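Local coordinates for protein uroporphyrinogen III synthase (Thermus thermophilus, PDB 1WCW) that probably acts as a uroporphyrinogen-III synthase, closing the linear tetrapyrrole hydroxymethylbilane into the uroporphyrinogen III macrocycle with its last ring inverted, at residues Arg94-Gly98 with Ala99-Arg103; Gln137-Gly140 with Lys141-Leu145; Ala218-Gly222 with Arg223-Asp227; Glu243-Gly246 with Ser247-Gln250. One frame throughout, in Å; residues are numbered along the deposited sequence.

All four contacts are local turns in series along the chain; none encloses or crosses another. Contact 1 (94-103) turns strand 93-96 into helix 99-107, and contact 2 (137-145) carries the end of strand 132-137 into helix 144-152; both belong to the six-stranded mixed sheet, and Arg97 NH1 lies 2.8 Å from Tyr139 OH, probably a hydrogen bond between them. Contact 3 (218-227) repeats the strand-to-helix turn in the five-stranded parallel sheet, and contact 4 (243-250) starts helix 245-260, whose Leu248 packs on Val221 of contact 3. A long, weak ion pair between Lys100 and Glu243 spans contacts 1 and 4, linking the two sheet regions.

Contact 1 of 4, residues Arg94-Gly98 with Ala99-Arg103; sequences RLARG and AKAAR
A strand-to-helix turn, local in sequence, makes this contact: strand 93-96 ends, Arg97 and Gly98 reverse the chain, and helix 99-107 begins, opening the beta-alpha-beta unit that continues to strand 114-115. Proof of the tight turn is the approach of Ala96 and Ala102, whose CA atoms are 5.2 Å apart. The CB of Ala96 points toward the helix and meets the methyls of Ala101 and Ala102, the CB of each 3.9 Å from it. Its nearest neighbour is backbone, Ala102 N at 3.6 Å. Because strand and helix both present only methyls to each other here, the two backbones can lie this close together. Gly98, which has no side chain, takes the N-cap position; a CB there would sit tightly against Ala99 N. The Arg97 chain is extended at its start, with CG anti to the backbone N (chi1 -177°), and its NH1 bonds both Tyr139 OH and a bound glycerol. The first helical turn is closed by Ala102 N, which donates to Gly98 O at 3.0 Å with an N-H...O angle of 156°, the donor lying in the carbonyl plane.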
ATOM      1  N   ARG A  94      21.107   1.498   0.239  1.00  9.51           N
ATOM      2  CA  ARG A  94      19.757   1.214  -0.234  1.00  9.21           C
ATOM      3  C   ARG A  94      18.898   0.618   0.820  1.00  9.07           C
ATOM      4  O   ARG A  94      19.258  -0.419   1.419  1.00 10.16           O
ATOM      5  CB  ARG A  94      19.854   0.284  -1.425  1.00 10.21           C
ATOM      6  CG  ARG A  94      20.615   0.856  -2.623  1.00 10.59           C
ATOM      7  CD  ARG A  94      20.668  -0.144  -3.803  1.00 12.40           C
ATOM      8  NE  ARG A  94      21.342  -1.389  -3.501  1.00 13.13           N
ATOM      9  CZ  ARG A  94      22.670  -1.531  -3.484  1.00 12.11           C
ATOM     10  NH1 ARG A  94      23.154  -2.753  -3.186  1.00 15.49           N
ATOM     11  NH2 ARG A  94      23.481  -0.499  -3.747  1.00 13.96           N
ATOM     12  N   LEU A  95      17.742   1.221   1.064  1.00 10.42           N
ATOM     13  CA  LEU A  95      16.758   0.713   1.996  1.00  9.39           C
ATOM     14  C   LEU A  95      15.465   0.341   1.336  1.00 10.72           C
ATOM     15  O   LEU A  95      15.018   1.055   0.396  1.00 13.12           O
ATOM     16  CB  LEU A  95      16.417   1.748   3.028  1.00 13.91           C
ATOM     17  CG  LEU A  95      17.520   2.108   3.993  1.00 15.03           C
ATOM     18  CD1 LEU A  95      17.101   3.262   4.846  1.00 19.84           C
ATOM     19  CD2 LEU A  95      17.906   0.876   4.891  1.00 17.50           C
ATOM     20  N   ALA A  96      14.841  -0.742   1.743  1.00  9.63           N
ATOM     21  CA  ALA A  96      13.497  -1.081   1.207  1.00  9.19           C
ATOM     22  C   ALA A  96      12.563  -1.100   2.386  1.00  9.93           C
ATOM     23  O   ALA A  96      12.859  -1.642   3.446  1.00 10.88           O
ATOM     24  CB  ALA A  96      13.561  -2.394   0.547  1.00 10.38           C
ATOM     25  N   ARG A  97      11.403  -0.475   2.233  1.00  8.73           N
ATOM     26  CA  ARG A  97      10.441  -0.440   3.325  1.00  8.93           C
ATOM     27  C   ARG A  97       9.950  -1.845   3.672  1.00 10.65           C
ATOM     28  O   ARG A  97       9.729  -2.116   4.856  1.00 11.52           O
ATOM     29  CB  ARG A  97       9.244   0.443   2.939  1.00  9.29           C
ATOM     30  CG  ARG A  97       8.227   0.595   4.065  1.00 11.75           C
ATOM     31  CD  ARG A  97       7.038   1.480   3.632  1.00 13.49           C
ATOM     32  NE  ARG A  97       6.312   0.962   2.493  1.00 13.37           N
ATOM     33  CZ  ARG A  97       5.207   1.520   1.981  1.00 14.80           C
ATOM     34  NH1 ARG A  97       4.695   2.592   2.535  1.00 15.49           N
ATOM     35  NH2 ARG A  97       4.707   0.991   0.883  1.00 17.79           N
ATOM     36  N   GLY A  98       9.818  -2.725   2.694  1.00 10.47           N
ATOM     37  CA  GLY A  98       9.290  -4.063   2.955  1.00 13.18           C
ATOM     38  C   GLY A  98       9.744  -5.026   1.890  1.00 14.26           C
ATOM     39  O   GLY A  98      10.510  -4.663   0.997  1.00 12.75           O
ATOM     40  N   ALA A  99       9.219  -6.256   1.953  1.00 16.54           N
ATOM     41  CA  ALA A  99       9.591  -7.302   1.031  1.00 15.48           C
ATOM     42  C   ALA A  99       9.385  -7.058  -0.429  1.00 14.67           C
ATOM     43  O   ALA A  99      10.212  -7.506  -1.212  1.00 16.10           O
ATOM     44  CB  ALA A  99       8.876  -8.594   1.419  1.00 17.06           C
ATOM     45  N   LYS A 100       8.314  -6.401  -0.808  1.00 16.65           N
ATOM     46  CA  LYS A 100       8.085  -6.176  -2.234  1.00 15.97           C
ATOM     47  C   LYS A 100       9.108  -5.228  -2.850  1.00 16.44           C
ATOM     48  O   LYS A 100       9.635  -5.479  -3.939  1.00 15.38           O
ATOM     49  CB  LYS A 100       6.686  -5.667  -2.502  1.00 20.21           C
ATOM     50  CG  LYS A 100       5.643  -6.765  -2.230  1.00 24.59           C
ATOM     51  CD  LYS A 100       4.262  -6.179  -2.174  1.00 34.28           C
ATOM     52  CE  LYS A 100       3.222  -7.285  -1.927  1.00 33.26           C
ATOM     53  NZ  LYS A 100       1.802  -6.792  -1.972  1.00 43.03           N
ATOM     54  N   ALA A 101       9.405  -4.129  -2.144  1.00 13.81           N
ATOM     55  CA  ALA A 101      10.435  -3.228  -2.672  1.00 12.02           C
ATOM     56  C   ALA A 101      11.766  -3.939  -2.673  1.00 10.24           C
ATOM     57  O   ALA A 101      12.575  -3.759  -3.568  1.00 12.06           O
ATOM     58  CB  ALA A 101      10.563  -1.959  -1.835  1.00 14.45           C
ATOM     59  N   ALA A 102      11.998  -4.756  -1.633  1.00 10.96           N
ATOM     60  CA  ALA A 102      13.248  -5.476  -1.562  1.00 12.89           C
ATOM     61  C   ALA A 102      13.411  -6.439  -2.745  1.00 13.29           C
ATOM     62  O   ALA A 102      14.484  -6.526  -3.310  1.00 13.77           O
ATOM     63  CB  ALA A 102      13.387  -6.218  -0.255  1.00 14.31           C
ATOM     64  N   ARG A 103      12.341  -7.126  -3.118  1.00 14.72           N
ATOM     65  CA  ARG A 103      12.467  -8.076  -4.200  1.00 17.18           C
ATOM     66  C   ARG A 103      12.744  -7.359  -5.520  1.00 14.81           C
ATOM     67  O   ARG A 103      13.559  -7.832  -6.336  1.00 15.78           O
ATOM     68  CB  ARG A 103      11.175  -8.845  -4.293  1.00 19.92           C
ATOM     69  CG  ARG A 103      10.854  -9.746  -3.124  1.00 36.79           C
ATOM     70  CD  ARG A 103       9.357 -10.157  -3.131  1.00 43.52           C
ATOM     71  NE  ARG A 103       9.013 -10.771  -1.846  1.00 43.81           N
ATOM     72  CZ  ARG A 103       7.786 -10.998  -1.392  1.00 44.40           C
ATOM     73  NH1 ARG A 103       6.722 -10.661  -2.123  1.00 47.77           N
ATOM     74  NH2 ARG A 103       7.637 -11.573  -0.195  1.00 41.69           N
TER

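Contact 2 of 4, residues Gln137-Gly140 with Lys141-Leu145; sequences QLYG and KPLPL
Leu143 folds back onto Leu138 and Tyr139 in the loop that leads from strand 132-137 of the mixed sheet into helix 144-152, with Leu143 itself at the N-cap position. The apolar part of the contact is carried by its two methyls. CD1 meets Leu138 CD2 at 3.7 Å, the two leucine side chains running past each other in opposite directions, while CD2 lies 3.8 Å from Tyr139 OH, where the leucine side chain meets that of the tyrosine roughly perpendicularly. Near the turn, Lys141 CB comes to 4.0 Å from Tyr139 CE1, approaching the ring obliquely. Tyr139 holds its ring between the backbone N and the carbonyl carbon (chi1 50°), which brings it back over the loop. The polar end of Lys141 is held from elsewhere: with bends at chi2 and chi4, the chain forms a salt bridge to Glu200 of helix 192-201. Gly140 adopts a positive phi of 103°, at which a side chain would press against the preceding carbonyl oxygen. Water supplies the polar link across the loop. One molecule accepts from Tyr139 N at 2.8 Å and donates to Lys141 O at 2.6 Å, bridging two points of the same backbone, two residues apart; the same water oxygen sits 3.1 Å above the plane of the Tyr139 ring, over its centre.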
ATOM      1  N   GLN A 137      11.483   7.153  -2.942  1.00  8.42           N
ATOM      2  CA  GLN A 137      10.484   6.804  -3.942  1.00  6.79           C
ATOM      3  C   GLN A 137       9.120   6.737  -3.262  1.00  8.93           C
ATOM      4  O   GLN A 137       8.934   6.005  -2.275  1.00  9.77           O
ATOM      5  CB  GLN A 137      10.837   5.444  -4.517  1.00  9.87           C
ATOM      6  CG  GLN A 137       9.789   4.870  -5.498  1.00 10.33           C
ATOM      7  CD  GLN A 137       8.839   3.887  -4.809  1.00  9.12           C
ATOM      8  OE1 GLN A 137       7.596   4.007  -4.920  1.00 12.11           O
ATOM      9  NE2 GLN A 137       9.382   2.948  -4.156  1.00  6.73           N
ATOM     10  N   LEU A 138       8.161   7.511  -3.780  1.00 10.05           N
ATOM     11  CA  LEU A 138       6.785   7.655  -3.279  1.00 11.56           C
ATOM     12  C   LEU A 138       5.797   7.080  -4.285  1.00 10.57           C
ATOM     13  O   LEU A 138       6.139   6.660  -5.406  1.00 11.09           O
ATOM     14  CB  LEU A 138       6.555   9.136  -3.150  1.00 14.37           C
ATOM     15  CG  LEU A 138       7.508   9.850  -2.198  1.00 16.68           C
ATOM     16  CD1 LEU A 138       7.374  11.383  -2.358  1.00 22.12           C
ATOM     17  CD2 LEU A 138       7.203   9.397  -0.749  1.00 19.42           C
ATOM     18  N   TYR A 139       4.552   7.020  -3.834  1.00 12.44           N
ATOM     19  CA  TYR A 139       3.470   6.453  -4.618  1.00 11.81           C
ATOM     20  C   TYR A 139       2.184   7.284  -4.513  1.00 13.55           C
ATOM     21  O   TYR A 139       1.100   6.760  -4.711  1.00 15.36           O
ATOM     22  CB  TYR A 139       3.217   5.029  -4.232  1.00 14.03           C
ATOM     23  CG  TYR A 139       3.083   4.826  -2.765  1.00 13.36           C
ATOM     24  CD1 TYR A 139       1.849   4.975  -2.100  1.00 15.02           C
ATOM     25  CD2 TYR A 139       4.206   4.452  -1.987  1.00 13.31           C
ATOM     26  CE1 TYR A 139       1.714   4.743  -0.685  1.00 12.59           C
ATOM     27  CE2 TYR A 139       4.105   4.232  -0.635  1.00 12.74           C
ATOM     28  CZ  TYR A 139       2.845   4.375   0.018  1.00 11.82           C
ATOM     29  OH  TYR A 139       2.698   4.116   1.328  1.00 14.63           O
ATOM     30  N   GLY A 140       2.325   8.559  -4.236  1.00 12.30           N
ATOM     31  CA  GLY A 140       1.173   9.483  -4.238  1.00 15.58           C
ATOM     32  C   GLY A 140       0.598   9.899  -2.909  1.00 17.69           C
ATOM     33  O   GLY A 140      -0.154  10.842  -2.857  1.00 20.54           O
ATOM     34  N   LYS A 141       0.919   9.201  -1.842  1.00 13.76           N
ATOM     35  CA  LYS A 141       0.357   9.487  -0.514  1.00 13.83           C
ATOM     36  C   LYS A 141       1.495  10.072   0.323  1.00 15.01           C
ATOM     37  O   LYS A 141       2.620   9.522   0.301  1.00 13.59           O
ATOM     38  CB  LYS A 141      -0.120   8.187   0.104  1.00 17.88           C
ATOM     39  CG  LYS A 141      -0.974   8.286   1.423  1.00 22.96           C
ATOM     40  CD  LYS A 141      -2.418   8.472   1.074  1.00 23.03           C
ATOM     41  CE  LYS A 141      -3.375   8.288   2.269  1.00 17.43           C
ATOM     42  NZ  LYS A 141      -2.973   9.045   3.533  1.00 19.63           N
ATOM     43  N   PRO A 142       1.270  11.136   1.088  1.00 13.79           N
ATOM     44  CA  PRO A 142       2.361  11.697   1.892  1.00 14.53           C
ATOM     45  C   PRO A 142       2.898  10.668   2.884  1.00 11.24           C
ATOM     46  O   PRO A 142       2.150   9.882   3.446  1.00 13.12           O
ATOM     47  CB  PRO A 142       1.696  12.826   2.684  1.00 20.32           C
ATOM     48  CG  PRO A 142       0.512  13.184   1.883  1.00 14.54           C
ATOM     49  CD  PRO A 142       0.053  12.001   1.112  1.00 15.20           C
ATOM     50  N   LEU A 143       4.214  10.737   3.097  1.00 12.02           N
ATOM     51  CA  LEU A 143       4.865   9.863   4.105  1.00 13.40           C
ATOM     52  C   LEU A 143       5.628  10.824   5.031  1.00 13.25           C
ATOM     53  O   LEU A 143       6.858  10.878   5.108  1.00 14.26           O
ATOM     54  CB  LEU A 143       5.821   8.880   3.439  1.00 13.24           C
ATOM     55  CG  LEU A 143       5.134   7.922   2.498  1.00 12.93           C
ATOM     56  CD1 LEU A 143       6.214   6.984   1.824  1.00 17.31           C
ATOM     57  CD2 LEU A 143       4.170   7.053   3.299  1.00 16.22           C
ATOM     58  N   PRO A 144       4.895  11.607   5.815  1.00 17.38           N
ATOM     59  CA  PRO A 144       5.569  12.579   6.671  1.00 15.50           C
ATOM     60  C   PRO A 144       6.515  12.065   7.738  1.00 13.94           C
ATOM     61  O   PRO A 144       7.506  12.735   8.039  1.00 17.28           O
ATOM     62  CB  PRO A 144       4.408  13.397   7.252  1.00 17.19           C
ATOM     63  CG  PRO A 144       3.312  12.403   7.340  1.00 20.31           C
ATOM     64  CD  PRO A 144       3.444  11.615   6.003  1.00 16.76           C
ATOM     65  N   LEU A 145       6.220  10.898   8.284  1.00 16.67           N
ATOM     66  CA  LEU A 145       7.123  10.370   9.303  1.00 17.27           C
ATOM     67  C   LEU A 145       8.487  10.103   8.675  1.00 19.39           C
ATOM     68  O   LEU A 145       9.554  10.500   9.216  1.00 17.51           O
ATOM     69  CB  LEU A 145       6.491   9.125   9.921  1.00 20.19           C
ATOM     70  CG  LEU A 145       7.227   8.501  11.093  1.00 28.41           C
ATOM     71  CD1 LEU A 145       6.299   7.530  11.814  1.00 33.78           C
ATOM     72  CD2 LEU A 145       8.411   7.791  10.593  1.00 32.18           C
TER
HETATM   73  O   HOH W   1       3.751   7.638  -1.171  1.00 14.10           O

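Contact 3 of 4, residues Ala218-Gly222 with Arg223-Asp227; sequences ALAVG and RVTAD
Thr225 OG1 donates to Val221 O at 3.0 Å, a side-chain bond that ties the first turn of helix 223-231 to the end of strand 217-221, at the opening of a beta-alpha-beta unit in the parallel sheet. The hydroxyl approaches from above the carbonyl plane, 36° out of it, so the bond is not directed at a lone pair. Beside it, Ala226 N donates to Gly222 O at 3.0 Å, closing the first helical turn on its N-cap residue. Gly222 has a positive phi, where a side chain would collide with Val221 O, and this backbone shape turns the chain from strand to helix.

The threonine is split between polar and apolar duties. Its OG1 is anti to the carbonyl carbon (chi1 -61°), which places it beside Val221 O and leaves CG2 to meet Ala220 CB at 3.8 Å. A valine here would probably leave Val221 O without its side-chain donor and the strand end less firmly tied to the helix. Outside these bonds, Thr225 also touches Phe189 of the adjoining strand, and Ala226 reaches Val239 of strand 238-240. The strand and helix segments approach to 6.4 Å between axes, at 143° between their directions. That closeness rests on small side chains: Ala220 CB points toward the helix, 3.7 Å from Ala226 N and 4.0 Å from Ala226 CB.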
ATOM      1  N   ALA A 218     -14.645  -6.634   9.197  1.00  8.88           N
ATOM      2  CA  ALA A 218     -13.533  -6.170   8.405  1.00  7.76           C
ATOM      3  C   ALA A 218     -12.517  -7.264   8.249  1.00  7.54           C
ATOM      4  O   ALA A 218     -12.133  -7.921   9.264  1.00  9.38           O
ATOM      5  CB  ALA A 218     -12.922  -4.962   9.049  1.00  9.62           C
ATOM      6  N   LEU A 219     -12.087  -7.533   7.031  1.00  7.83           N
ATOM      7  CA  LEU A 219     -11.126  -8.579   6.748  1.00  7.47           C
ATOM      8  C   LEU A 219      -9.895  -7.911   6.200  1.00  7.84           C
ATOM      9  O   LEU A 219     -10.003  -6.989   5.384  1.00  9.07           O
ATOM     10  CB  LEU A 219     -11.641  -9.595   5.687  1.00  8.34           C
ATOM     11  CG  LEU A 219     -13.105 -10.008   5.906  1.00  8.15           C
ATOM     12  CD1 LEU A 219     -13.555 -10.906   4.772  1.00 10.48           C
ATOM     13  CD2 LEU A 219     -13.303 -10.693   7.209  1.00 10.56           C
ATOM     14  N   ALA A 220      -8.709  -8.376   6.640  1.00  8.14           N
ATOM     15  CA  ALA A 220      -7.455  -7.732   6.182  1.00  8.38           C
ATOM     16  C   ALA A 220      -6.485  -8.729   5.585  1.00  8.26           C
ATOM     17  O   ALA A 220      -6.291  -9.770   6.246  1.00 10.35           O
ATOM     18  CB  ALA A 220      -6.752  -7.002   7.368  1.00  9.59           C
ATOM     19  N   VAL A 221      -5.933  -8.415   4.451  1.00  9.42           N
ATOM     20  CA  VAL A 221      -4.844  -9.241   3.889  1.00 12.21           C
ATOM     21  C   VAL A 221      -3.582  -8.488   4.274  1.00 14.66           C
ATOM     22  O   VAL A 221      -3.317  -7.387   3.743  1.00 18.45           O
ATOM     23  CB  VAL A 221      -4.910  -9.301   2.366  1.00 12.20           C
ATOM     24  CG1 VAL A 221      -3.682 -10.107   1.810  1.00 16.16           C
ATOM     25  CG2 VAL A 221      -6.173  -9.983   1.941  1.00 15.59           C
ATOM     26  N   GLY A 222      -2.849  -9.050   5.241  1.00 14.26           N
ATOM     27  CA  GLY A 222      -1.563  -8.488   5.664  1.00 15.70           C
ATOM     28  C   GLY A 222      -1.637  -7.829   7.037  1.00 15.22           C
ATOM     29  O   GLY A 222      -2.668  -7.156   7.401  1.00 12.46           O
ATOM     30  N   ARG A 223      -0.589  -7.992   7.849  1.00 14.13           N
ATOM     31  CA  ARG A 223      -0.518  -7.358   9.135  1.00 12.14           C
ATOM     32  C   ARG A 223      -0.501  -5.815   9.039  1.00  8.63           C
ATOM     33  O   ARG A 223      -1.027  -5.128   9.947  1.00 11.68           O
ATOM     34  CB  ARG A 223       0.771  -7.868   9.888  1.00 16.11           C
ATOM     35  CG  ARG A 223       0.639  -8.014  11.372  1.00 32.80           C
ATOM     36  CD  ARG A 223      -0.395  -9.084  11.687  1.00 33.12           C
ATOM     37  NE  ARG A 223      -1.449  -8.529  12.536  1.00 43.00           N
ATOM     38  CZ  ARG A 223      -2.413  -9.241  13.083  1.00 35.25           C
ATOM     39  NH1 ARG A 223      -3.324  -8.664  13.835  1.00 42.96           N
ATOM     40  NH2 ARG A 223      -2.443 -10.558  12.892  1.00 43.06           N
ATOM     41  N   VAL A 224       0.108  -5.296   8.007  1.00  9.13           N
ATOM     42  CA  VAL A 224       0.157  -3.847   7.869  1.00  9.47           C
ATOM     43  C   VAL A 224      -1.249  -3.280   7.574  1.00  8.55           C
ATOM     44  O   VAL A 224      -1.667  -2.261   8.114  1.00  9.39           O
ATOM     45  CB  VAL A 224       1.153  -3.407   6.743  1.00 11.62           C
ATOM     46  CG1 VAL A 224       1.110  -1.917   6.606  1.00 12.82           C
ATOM     47  CG2 VAL A 224       2.626  -3.831   7.147  1.00 14.42           C
ATOM     48  N   THR A 225      -2.025  -3.997   6.758  1.00  8.44           N
ATOM     49  CA  THR A 225      -3.433  -3.614   6.503  1.00  9.03           C
ATOM     50  C   THR A 225      -4.233  -3.744   7.825  1.00  8.32           C
ATOM     51  O   THR A 225      -5.011  -2.799   8.145  1.00  7.98           O
ATOM     52  CB  THR A 225      -4.011  -4.573   5.497  1.00  7.74           C
ATOM     53  OG1 THR A 225      -3.246  -4.467   4.294  1.00 10.32           O
ATOM     54  CG2 THR A 225      -5.503  -4.141   5.120  1.00  9.80           C
ATOM     55  N   ALA A 226      -4.039  -4.780   8.636  1.00  8.22           N
ATOM     56  CA  ALA A 226      -4.748  -4.892   9.858  1.00  8.73           C
ATOM     57  C   ALA A 226      -4.374  -3.774  10.791  1.00  8.96           C
ATOM     58  O   ALA A 226      -5.254  -3.237  11.496  1.00  9.81           O
ATOM     59  CB  ALA A 226      -4.391  -6.241  10.511  1.00 12.46           C
ATOM     60  N   ASP A 227      -3.102  -3.374  10.855  1.00  9.22           N
ATOM     61  CA  ASP A 227      -2.700  -2.303  11.731  1.00  9.75           C
ATOM     62  C   ASP A 227      -3.278  -0.994  11.284  1.00  8.16           C
ATOM     63  O   ASP A 227      -3.597  -0.163  12.144  1.00  9.20           O
ATOM     64  CB  ASP A 227      -1.149  -2.251  11.883  1.00 12.52           C
ATOM     65  CG  ASP A 227      -0.594  -3.386  12.772  1.00 22.00           C
ATOM     66  OD1 ASP A 227       0.616  -3.686  12.682  1.00 32.39           O
ATOM     67  OD2 ASP A 227      -1.349  -3.963  13.579  1.00 24.76           O
TER

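Contact 4 of 4, residues Glu243-Gly246 with Ser247-Gln250; sequences ERLG and SLLQ
Arg244 O receives two backbone donors at the start of helix 245-260, where Arg244 is the N-cap residue. Leu248 N reaches it at 3.2 Å, with an N-H...O angle of 161° and in the carbonyl plane; Ser247 N is also close, at 3.0 Å, but its angle of 126° makes that bond weak. One residue on, Leu249 N donates to Leu245 O at 3.1 Å. Leu249 also lays its side chain against that acceptor, its CG 3.3 Å from Leu245 O. At Gly246 O, Gln250 appears to donate from both its backbone and its side-chain amide, but the place of this oxygen is uncertain, so the pair is doubtful.

Side chains form the next layer. Leu245 and Leu248 run alongside each other in a common direction, their CD2 atoms 4.0 Å apart. Leu248 reaches this position with CG anti to the backbone N (chi1 167°). On another side of the turn, Arg244 CB rests 4.0 Å from Ser247 CB, while Ser247 OG is anti to its own backbone N and bonds Asp240, at the end of strand 238-240. The backbone N of Arg244 is held in turn by Thr242 OG1, and Arg18 bonds Glu243 O, so the residues leading into the helix are fixed from outside.

The buried leucines join this helix to its surroundings: Leu248 packs on Leu219 and Val221 of strand 217-221, whereas Leu245 and Leu249 both touch Phe22 of helix 19-28.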
ATOM      1  N   GLU A 243      -1.503 -13.394   1.341  1.00 31.01           N
ATOM      2  CA  GLU A 243      -1.611 -12.698   0.065  1.00 33.89           C
ATOM      3  C   GLU A 243      -2.406 -13.520  -1.011  1.00 32.82           C
ATOM      4  O   GLU A 243      -2.486 -13.085  -2.178  1.00 36.81           O
ATOM      5  CB  GLU A 243      -0.208 -12.338  -0.470  1.00 40.14           C
ATOM      6  CG  GLU A 243       0.640 -11.473   0.485  1.00 44.02           C
ATOM      7  CD  GLU A 243       1.978 -11.016  -0.136  1.00 50.08           C
ATOM      8  OE1 GLU A 243       2.805 -11.877  -0.500  1.00 53.32           O
ATOM      9  OE2 GLU A 243       2.220  -9.787  -0.254  1.00 52.30           O
ATOM     10  N   ARG A 244      -2.991 -14.684  -0.665  1.00 24.04           N
ATOM     11  CA  ARG A 244      -3.794 -15.440  -1.647  1.00 23.15           C
ATOM     12  C   ARG A 244      -5.275 -15.131  -1.353  1.00 26.79           C
ATOM     13  O   ARG A 244      -5.676 -15.271  -0.192  1.00 22.44           O
ATOM     14  CB  ARG A 244      -3.561 -16.947  -1.513  1.00 22.91           C
ATOM     15  CG  ARG A 244      -2.098 -17.342  -1.797  1.00 30.08           C
ATOM     16  CD  ARG A 244      -2.013 -18.838  -2.139  1.00 34.79           C
ATOM     17  NE  ARG A 244      -2.356 -19.652  -0.970  1.00 28.15           N
ATOM     18  CZ  ARG A 244      -1.597 -19.745   0.114  1.00 26.23           C
ATOM     19  NH1 ARG A 244      -2.001 -20.482   1.123  1.00 26.81           N
ATOM     20  NH2 ARG A 244      -0.433 -19.116   0.162  1.00 34.74           N
ATOM     21  N   LEU A 245      -6.056 -14.700  -2.348  1.00 27.36           N
ATOM     22  CA  LEU A 245      -7.466 -14.352  -2.115  1.00 25.07           C
ATOM     23  C   LEU A 245      -8.301 -15.591  -1.729  1.00 21.39           C
ATOM     24  O   LEU A 245      -9.317 -15.511  -1.001  1.00 19.79           O
ATOM     25  CB  LEU A 245      -8.070 -13.641  -3.364  1.00 24.67           C
ATOM     26  CG  LEU A 245      -7.585 -12.189  -3.525  1.00 25.39           C
ATOM     27  CD1 LEU A 245      -8.145 -11.629  -4.784  1.00 25.65           C
ATOM     28  CD2 LEU A 245      -7.999 -11.321  -2.333  1.00 27.36           C
ATOM     29  N   GLY A 246      -7.806 -16.747  -2.108  1.00 25.45           N
ATOM     30  CA  GLY A 246      -8.489 -17.977  -1.777  1.00 22.78           C
ATOM     31  C   GLY A 246      -8.289 -18.221  -0.294  1.00 21.79           C
ATOM     32  O   GLY A 246      -9.230 -18.739   0.348  1.00 21.50           O
ATOM     33  N   SER A 247      -7.122 -17.869   0.243  1.00 20.76           N
ATOM     34  CA  SER A 247      -6.851 -18.092   1.650  1.00 18.96           C
ATOM     35  C   SER A 247      -7.700 -17.143   2.532  1.00 19.71           C
ATOM     36  O   SER A 247      -8.236 -17.507   3.601  1.00 15.73           O
ATOM     37  CB  SER A 247      -5.347 -17.905   1.940  1.00 21.56           C
ATOM     38  OG  SER A 247      -5.054 -18.010   3.316  1.00 23.38           O
ATOM     39  N   LEU A 248      -7.765 -15.894   2.089  1.00 18.96           N
ATOM     40  CA  LEU A 248      -8.500 -14.884   2.802  1.00 15.96           C
ATOM     41  C   LEU A 248      -9.949 -15.298   2.958  1.00 14.53           C
ATOM     42  O   LEU A 248     -10.527 -15.326   4.073  1.00 12.87           O
ATOM     43  CB  LEU A 248      -8.441 -13.638   1.964  1.00 18.81           C
ATOM     44  CG  LEU A 248      -9.420 -12.553   2.393  1.00 26.74           C
ATOM     45  CD1 LEU A 248      -8.987 -12.119   3.772  1.00 17.86           C
ATOM     46  CD2 LEU A 248      -9.376 -11.391   1.388  1.00 25.45           C
ATOM     47  N   LEU A 249     -10.518 -15.638   1.832  1.00 14.75           N
ATOM     48  CA  LEU A 249     -11.908 -16.008   1.794  1.00 14.22           C
ATOM     49  C   LEU A 249     -12.244 -17.284   2.490  1.00 12.35           C
ATOM     50  O   LEU A 249     -13.233 -17.367   3.224  1.00 12.10           O
ATOM     51  CB  LEU A 249     -12.441 -16.069   0.372  1.00 14.36           C
ATOM     52  CG  LEU A 249     -12.465 -14.665  -0.250  1.00 16.64           C
ATOM     53  CD1 LEU A 249     -12.676 -14.769  -1.789  1.00 17.44           C
ATOM     54  CD2 LEU A 249     -13.604 -13.873   0.379  1.00 24.07           C
ATOM     55  N   GLN A 250     -11.364 -18.296   2.332  1.00 13.53           N
ATOM     56  CA  GLN A 250     -11.606 -19.549   2.974  1.00 12.31           C
ATOM     57  C   GLN A 250     -11.357 -19.499   4.449  1.00 10.14           C
ATOM     58  O   GLN A 250     -12.095 -20.102   5.249  1.00 11.42           O
ATOM     59  CB  GLN A 250     -10.751 -20.645   2.347  1.00 14.55           C
ATOM     60  CG  GLN A 250     -11.083 -20.730   0.904  1.00 22.06           C
ATOM     61  CD  GLN A 250     -10.368 -21.865   0.295  1.00 26.01           C
ATOM     62  OE1 GLN A 250     -10.757 -23.018   0.516  1.00 25.94           O
ATOM     63  NE2 GLN A 250      -9.301 -21.575  -0.456  1.00 26.34           N
TER